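Local coordinates for virulence associated protein VapB (Rhodococcus equi, PDB 4CV7), which is a plasmid-encoded, virulence-associated protein whose biochemical function is not established, its core folded as an eight-stranded antiparallel beta-barrel, at residues L55-L58 with Y59-V63. Sequence-based numbering, arbitrary orientation.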
ATOM      1  N   LEU A  55      13.300  -5.158  -4.767  1.00 15.26           N
ATOM      2  CA  LEU A  55      12.884  -4.679  -3.446  1.00 14.16           C
ATOM      3  C   LEU A  55      13.555  -3.376  -3.071  1.00 14.69           C
ATOM      4  O   LEU A  55      12.906  -2.454  -2.609  1.00 14.55           O
ATOM      5  CB  LEU A  55      13.112  -5.828  -2.425  1.00 15.05           C
ATOM      6  CG  LEU A  55      12.562  -5.463  -1.014  1.00 15.10           C
ATOM      7  CD1 LEU A  55      11.050  -5.407  -0.961  1.00 15.30           C
ATOM      8  CD2 LEU A  55      13.074  -6.442   0.036  1.00 16.11           C
ATOM      9  N   GLN A  56      14.867  -3.317  -3.275  1.00 15.46           N
ATOM     10  CA  GLN A  56      15.560  -2.126  -2.911  1.00 16.20           C
ATOM     11  C   GLN A  56      15.109  -0.923  -3.719  1.00 14.62           C
ATOM     12  O   GLN A  56      14.956   0.143  -3.166  1.00 15.23           O
ATOM     13  CB  GLN A  56      17.070  -2.323  -3.018  1.00 19.07           C
ATOM     14  CG  GLN A  56      17.964  -1.219  -2.589  1.00 21.88           C
ATOM     15  CD  GLN A  56      18.157  -0.090  -3.576  1.00 25.54           C
ATOM     16  OE1 GLN A  56      17.986  -0.274  -4.797  1.00 26.61           O
ATOM     17  NE2 GLN A  56      18.699   1.065  -3.074  1.00 30.13           N
ATOM     18  N   ARG A  57      14.809  -1.111  -4.996  1.00 14.46           N
ATOM     19  CA  ARG A  57      14.310  -0.038  -5.831  1.00 13.71           C
ATOM     20  C   ARG A  57      12.904   0.401  -5.353  1.00 13.02           C
ATOM     21  O   ARG A  57      12.575   1.605  -5.390  1.00 13.05           O
ATOM     22  CB  ARG A  57      14.326  -0.453  -7.279  1.00 14.49           C
ATOM     23  CG  ARG A  57      13.956   0.684  -8.228  1.00 15.38           C
ATOM     24  CD  ARG A  57      14.006   0.238  -9.639  1.00 17.69           C
ATOM     25  NE  ARG A  57      13.845   1.331 -10.562  1.00 17.84           N
ATOM     26  CZ  ARG A  57      14.135   1.275 -11.846  1.00 19.08           C
ATOM     27  NH1 ARG A  57      14.665   0.230 -12.362  1.00 20.48           N
ATOM     28  NH2 ARG A  57      13.975   2.412 -12.535  1.00 18.71           N
ATOM     29  N   LEU A  58      12.074  -0.584  -4.970  1.00 12.37           N
ATOM     30  CA  LEU A  58      10.753  -0.281  -4.454  1.00 12.13           C
ATOM     31  C   LEU A  58      10.887   0.655  -3.255  1.00 12.54           C
ATOM     32  O   LEU A  58      10.261   1.714  -3.165  1.00 11.96           O
ATOM     33  CB  LEU A  58      10.035  -1.546  -4.075  1.00 12.48           C
ATOM     34  CG  LEU A  58       8.711  -1.360  -3.293  1.00 12.52           C
ATOM     35  CD1 LEU A  58       7.595  -0.918  -4.215  1.00 12.30           C
ATOM     36  CD2 LEU A  58       8.375  -2.706  -2.637  1.00 13.19           C
ATOM     37  N   TYR A  59      11.794   0.296  -2.344  1.00 13.12           N
ATOM     38  CA  TYR A  59      11.931   1.059  -1.153  1.00 13.56           C
ATOM     39  C   TYR A  59      12.551   2.425  -1.410  1.00 13.38           C
ATOM     40  O   TYR A  59      12.178   3.375  -0.747  1.00 14.65           O
ATOM     41  CB  TYR A  59      12.779   0.249  -0.164  1.00 14.98           C
ATOM     42  CG  TYR A  59      12.067  -0.981   0.430  1.00 14.96           C
ATOM     43  CD1 TYR A  59      10.714  -1.147   0.367  1.00 14.88           C
ATOM     44  CD2 TYR A  59      12.824  -1.944   1.118  1.00 16.12           C
ATOM     45  CE1 TYR A  59      10.101  -2.215   0.990  1.00 15.29           C
ATOM     46  CE2 TYR A  59      12.215  -3.023   1.746  1.00 16.59           C
ATOM     47  CZ  TYR A  59      10.861  -3.103   1.702  1.00 15.50           C
ATOM     48  OH  TYR A  59      10.184  -4.121   2.379  1.00 17.38           O
ATOM     49  N   LYS A  60      13.504   2.505  -2.302  1.00 13.74           N
ATOM     50  CA  LYS A  60      14.100   3.803  -2.580  0.64 15.13           C
ATOM     51  C   LYS A  60      13.184   4.735  -3.343  1.00 14.28           C
ATOM     52  O   LYS A  60      13.161   5.940  -3.059  1.00 17.63           O
ATOM     53  CB  LYS A  60      15.350   3.757  -3.365  0.64 16.90           C
ATOM     54  CG  LYS A  60      16.109   5.071  -3.283  0.64 19.74           C
ATOM     55  CD  LYS A  60      17.085   5.171  -4.338  0.64 21.12           C
ATOM     56  CE  LYS A  60      17.368   6.576  -4.777  0.64 21.37           C
ATOM     57  NZ  LYS A  60      16.895   6.666  -6.174  0.64 17.65           N
ATOM     58  N   ASP A  61      12.492   4.225  -4.365  1.00 12.50           N
ATOM     59  CA  ASP A  61      11.887   5.093  -5.381  1.00 12.63           C
ATOM     60  C   ASP A  61      10.405   5.278  -5.245  1.00 12.26           C
ATOM     61  O   ASP A  61       9.837   6.078  -5.975  1.00 12.90           O
ATOM     62  CB  ASP A  61      12.293   4.650  -6.768  1.00 12.73           C
ATOM     63  CG  ASP A  61      13.674   5.083  -7.128  1.00 15.04           C
ATOM     64  OD1 ASP A  61      14.313   5.846  -6.450  1.00 16.24           O
ATOM     65  OD2 ASP A  61      14.133   4.638  -8.207  1.00 17.42           O
ATOM     66  N   THR A  62       9.721   4.509  -4.431  1.00 12.37           N
ATOM     67  CA  THR A  62       8.286   4.708  -4.271  1.00 12.51           C
ATOM     68  C   THR A  62       8.036   6.134  -3.778  1.00 11.73           C
ATOM     69  O   THR A  62       8.553   6.582  -2.768  1.00 12.80           O
ATOM     70  CB  THR A  62       7.605   3.783  -3.278  1.00 12.49           C
ATOM     71  OG1 THR A  62       7.712   2.438  -3.727  1.00 12.67           O
ATOM     72  CG2 THR A  62       6.104   4.133  -3.082  1.00 13.05           C
ATOM     73  N   VAL A  63       7.162   6.865  -4.496  1.00 12.03           N
ATOM     74  CA  VAL A  63       6.584   8.139  -4.079  1.00 12.76           C
ATOM     75  C   VAL A  63       5.101   8.179  -4.023  1.00 12.61           C
ATOM     76  O   VAL A  63       4.503   9.103  -3.432  1.00 12.98           O
ATOM     77  CB  VAL A  63       7.150   9.355  -4.899  1.00 13.98           C
ATOM     78  CG1 VAL A  63       8.675   9.427  -4.844  1.00 14.71           C
ATOM     79  CG2 VAL A  63       6.613   9.350  -6.350  1.00 14.84           C
TER
HETATM   80  O   HOH W   1      12.575   3.934 -10.499  1.00 17.86           O
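L55 lays its CD1 methyl over one face of the Y59 ring, 3.9 Å from the centroid and 28° off the ring normal, which qualifies as a CH-pi contact. CG of Y59 lies anti to the carbonyl carbon and beside the backbone N (chi1 -71°), which brings the ring alongside L55, with CZ 3.5 Å from L55 CD1. L58 adds its CD2 methyl obliquely, 4.0 Å from Y59 CE1. Outside the helix, Y59 OH is hydrogen-bonded to P26 O, and its ring meets that of W107.

Among backbone bonds, Y59 N to L55 O (3.0 Å), K60 N to Q56 O and D61 N to R57 O follow the i to i+4 pattern of an alpha-helix. This short helix, 55-61, links strands 42-52 and 64-68 of the Greek-key barrel; L58 and, just after the helix, T62 pack against L86 and W107 of its strands. L58 O accepts twice from T62, from OG1 (2.7 Å) and N (3.1 Å), on opposite faces of the carbonyl plane. The side-chain hydroxyl of the buried T62 is thus satisfied.

Charged groups lie on the outer side. In one of two modelled K60 conformers, NZ forms a salt bridge with D61 OD1 (2.7 Å), which offers its syn lone pair; this pairing may be partial. Guanidinium and carboxylate planes of R57 and D61 stand 77° apart, and a water at the guanidinium edge, in plane, bridges them, accepting from NE and donating to OD2.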